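Local coordinates for protein beta-galactosidase (Bacteroides thetaiotaomicron, PDB 5MUJ) that probably removes arabinofuranose from chain B of the plant pectin rhamnogalacturonan-II, acting as a glycoside hydrolase of a gut bacterium, at residues Thr209-Lys214 with Ala274-Met279. Residues are numbered along the deposited sequence; the frame is centred on the assembly and turned at random.
Sequences TVYWDK and AHIQKM
Y211 reaches across to I276 and makes the one direct hydrogen bond between the two segments. The backbone N of I276 donates to Y211 OH at 2.9 Å, nearly straight at 169°. CG of Y211 stands anti to the carbonyl carbon (chi1 -62°), which sends the ring out to the second strand. This is the tight part. Y211 CZ lies 3.9 Å from I276 CB, and Y211 CE1 is 3.7 Å from I276 O. The two side chains meet at a slant. On its own strand, T209 CG2 sits over one face of the Y211 ring, near the rim. I276 also packs on F225, from the sheet of Y211, and on Y283, from its own.

Towards T209 and H275 the fit is looser, and water fills in. One water links T209 OG1 to A274 O, donating to that carbonyl at 2.9 Å. A second bridges Y211 OH (2.7 Å) and H275 ND1 (2.8 Å), lying in the plane of the imidazole. A phenylalanine in place of Y211 would probably leave I276 N without its acceptor and the second water without one of its partners.

The strands run almost parallel, 17° apart, with axes 8.6 Å from each other, too far for direct backbone pairing. Each begins its own four-stranded antiparallel sheet. The two sheets are adjacent blades of a five-bladed beta-propeller, met here at their first strands.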
ATOM      1  N   THR A 209      -6.622   3.091   0.327  1.00 10.25           N
ATOM      2  CA  THR A 209      -6.792   2.807   1.777  1.00 11.09           C
ATOM      3  C   THR A 209      -7.812   3.798   2.275  1.00 11.14           C
ATOM      4  O   THR A 209      -7.740   4.986   1.910  1.00 12.56           O
ATOM      5  CB  THR A 209      -5.481   2.922   2.575  1.00 12.85           C
ATOM      6  OG1 THR A 209      -4.625   1.843   2.212  1.00 14.73           O
ATOM      7  CG2 THR A 209      -5.745   2.854   4.044  1.00 13.71           C
ATOM      8  N   VAL A 210      -8.819   3.322   2.979  1.00 10.84           N
ATOM      9  CA  VAL A 210      -9.862   4.179   3.548  1.00 12.10           C
ATOM     10  C   VAL A 210      -9.618   4.384   5.032  1.00 12.74           C
ATOM     11  O   VAL A 210      -9.413   3.411   5.788  1.00 13.03           O
ATOM     12  CB  VAL A 210     -11.267   3.570   3.315  1.00 12.57           C
ATOM     13  CG1 VAL A 210     -12.360   4.379   4.021  1.00 10.84           C
ATOM     14  CG2 VAL A 210     -11.517   3.437   1.820  1.00 12.14           C
ATOM     15  N   TYR A 211      -9.645   5.641   5.453  1.00 14.38           N
ATOM     16  CA  TYR A 211      -9.458   6.052   6.849  1.00 13.93           C
ATOM     17  C   TYR A 211     -10.776   6.529   7.457  1.00 13.11           C
ATOM     18  O   TYR A 211     -11.589   7.110   6.747  1.00 15.67           O
ATOM     19  CB  TYR A 211      -8.400   7.170   6.895  1.00 13.91           C
ATOM     20  CG  TYR A 211      -7.047   6.706   6.382  1.00 13.91           C
ATOM     21  CD1 TYR A 211      -6.232   5.887   7.193  1.00 13.37           C
ATOM     22  CD2 TYR A 211      -6.577   7.045   5.125  1.00 14.47           C
ATOM     23  CE1 TYR A 211      -5.013   5.418   6.734  1.00 14.20           C
ATOM     24  CE2 TYR A 211      -5.358   6.578   4.654  1.00 12.55           C
ATOM     25  CZ  TYR A 211      -4.567   5.770   5.467  1.00 13.29           C
ATOM     26  OH  TYR A 211      -3.362   5.329   4.968  1.00 13.76           O
ATOM     27  N   TRP A 212     -10.985   6.275   8.760  1.00 14.37           N
ATOM     28  CA  TRP A 212     -12.085   6.875   9.522  1.00 16.36           C
ATOM     29  C   TRP A 212     -11.569   8.203  10.088  1.00 17.57           C
ATOM     30  O   TRP A 212     -10.674   8.213  10.901  1.00 17.39           O
ATOM     31  CB  TRP A 212     -12.575   5.968  10.673  1.00 19.03           C
ATOM     32  CG  TRP A 212     -13.597   6.643  11.540  1.00 24.97           C
ATOM     33  CD1 TRP A 212     -14.750   7.246  11.127  1.00 26.24           C
ATOM     34  CD2 TRP A 212     -13.547   6.810  12.965  1.00 30.08           C
ATOM     35  NE1 TRP A 212     -15.423   7.769  12.204  1.00 30.99           N
ATOM     36  CE2 TRP A 212     -14.707   7.518  13.346  1.00 32.71           C
ATOM     37  CE3 TRP A 212     -12.631   6.430  13.957  1.00 35.20           C
ATOM     38  CZ2 TRP A 212     -14.980   7.853  14.687  1.00 37.61           C
ATOM     39  CZ3 TRP A 212     -12.902   6.760  15.289  1.00 37.66           C
ATOM     40  CH2 TRP A 212     -14.067   7.466  15.638  1.00 39.82           C
ATOM     41  N   ASP A 213     -12.082   9.328   9.591  1.00 19.85           N
ATOM     42  CA  ASP A 213     -11.712  10.653  10.077  1.00 18.69           C
ATOM     43  C   ASP A 213     -12.802  11.126  11.025  1.00 20.31           C
ATOM     44  O   ASP A 213     -13.823  11.625  10.595  1.00 21.04           O
ATOM     45  CB  ASP A 213     -11.535  11.628   8.900  1.00 17.83           C
ATOM     46  CG  ASP A 213     -11.125  13.027   9.351  1.00 18.79           C
ATOM     47  OD1 ASP A 213     -10.851  13.237  10.567  1.00 20.80           O
ATOM     48  OD2 ASP A 213     -11.106  13.928   8.495  1.00 18.68           O
ATOM     49  N   LYS A 214     -12.592  10.939  12.325  1.00 23.00           N
ATOM     50  CA  LYS A 214     -13.546  11.384  13.346  1.00 24.80           C
ATOM     51  C   LYS A 214     -13.868  12.878  13.223  1.00 26.01           C
ATOM     52  O   LYS A 214     -15.021  13.306  13.380  1.00 29.21           O
ATOM     53  CB  LYS A 214     -12.999  11.106  14.753  1.00 28.39           C
ATOM     54  N   ALA A 274       0.163   5.500  -0.727  1.00 10.54           N
ATOM     55  CA  ALA A 274       0.062   6.383   0.395  1.00 10.65           C
ATOM     56  C   ALA A 274      -0.436   5.622   1.626  1.00 12.85           C
ATOM     57  O   ALA A 274      -1.454   4.918   1.568  1.00 15.55           O
ATOM     58  CB  ALA A 274      -0.831   7.583   0.096  1.00 12.22           C
ATOM     59  N   HIS A 275       0.318   5.800   2.709  1.00 11.91           N
ATOM     60  CA  HIS A 275       0.095   5.176   4.023  1.00 11.09           C
ATOM     61  C   HIS A 275       0.243   6.286   5.046  1.00 10.51           C
ATOM     62  O   HIS A 275       1.341   6.796   5.254  1.00 12.03           O
ATOM     63  CB  HIS A 275       1.092   4.001   4.240  1.00 10.07           C
ATOM     64  CG  HIS A 275       1.229   3.520   5.663  1.00 10.78           C
ATOM     65  ND1 HIS A 275       0.163   3.075   6.416  1.00 10.90           N
ATOM     66  CD2 HIS A 275       2.329   3.381   6.443  1.00 10.56           C
ATOM     67  CE1 HIS A 275       0.603   2.688   7.618  1.00 10.73           C
ATOM     68  NE2 HIS A 275       1.910   2.876   7.655  1.00 11.68           N
ATOM     69  N   ILE A 276      -0.871   6.668   5.658  1.00 11.21           N
ATOM     70  CA  ILE A 276      -0.974   7.840   6.546  1.00 14.40           C
ATOM     71  C   ILE A 276      -1.116   7.455   8.020  1.00 13.89           C
ATOM     72  O   ILE A 276      -1.960   6.639   8.376  1.00 13.85           O
ATOM     73  CB  ILE A 276      -2.163   8.741   6.143  1.00 17.07           C
ATOM     74  CG1 ILE A 276      -1.992   9.163   4.677  1.00 19.29           C
ATOM     75  CG2 ILE A 276      -2.240   9.985   7.049  1.00 17.60           C
ATOM     76  CD1 ILE A 276      -3.055  10.088   4.174  1.00 19.91           C
ATOM     77  N   GLN A 277      -0.265   8.056   8.863  1.00 13.26           N
ATOM     78  CA  GLN A 277      -0.427   7.996  10.309  1.00 12.83           C
ATOM     79  C   GLN A 277      -0.450   9.398  10.894  1.00 13.11           C
ATOM     80  O   GLN A 277       0.082  10.331  10.302  1.00 16.11           O
ATOM     81  CB  GLN A 277       0.702   7.165  10.911  1.00 14.64           C
ATOM     82  CG  GLN A 277       0.553   5.713  10.500  1.00 16.43           C
ATOM     83  CD  GLN A 277       1.482   4.796  11.221  1.00 15.72           C
ATOM     84  OE1 GLN A 277       1.538   4.791  12.460  1.00 16.30           O
ATOM     85  NE2 GLN A 277       2.215   3.989  10.449  1.00 14.53           N
ATOM     86  N   LYS A 278      -1.126   9.551  12.020  1.00 12.55           N
ATOM     87  CA  LYS A 278      -1.251  10.831  12.683  1.00 15.78           C
ATOM     88  C   LYS A 278      -0.267  10.828  13.853  1.00 16.38           C
ATOM     89  O   LYS A 278      -0.264   9.894  14.656  1.00 19.61           O
ATOM     90  CB  LYS A 278      -2.681  11.046  13.154  1.00 18.81           C
ATOM     91  CG  LYS A 278      -3.037  12.519  13.325  1.00 21.96           C
ATOM     92  CD  LYS A 278      -4.418  12.701  13.939  1.00 26.86           C
ATOM     93  CE  LYS A 278      -4.543  14.029  14.658  1.00 28.95           C
ATOM     94  NZ  LYS A 278      -5.968  14.372  14.894  1.00 30.25           N
HETATM   95  N   MSE A 279       0.601  11.838  13.878  1.00 17.80           N
HETATM   96  CA  MSE A 279       1.616  11.990  14.890  1.00 20.63           C
HETATM   97  C   MSE A 279       1.460  13.364  15.467  1.00 22.87           C
HETATM   98  O   MSE A 279       1.984  14.357  14.932  1.00 23.69           O
HETATM   99  CB  MSE A 279       2.921  11.715  14.173  1.00 24.95           C
HETATM  100  CG  MSE A 279       4.096  11.731  15.114  1.00 29.72           C
HETATM  101 SE   MSE A 279       5.675  11.878  13.970  1.00 37.45          SE
HETATM  102  CE  MSE A 279       5.738  10.081  13.176  1.00 26.30           C
TER
HETATM  103  O   HOH W   1      -1.780   2.517   3.211  1.00 22.78           O
HETATM  104  O   HOH W   2      -2.579   2.993   6.034  1.00 21.97           O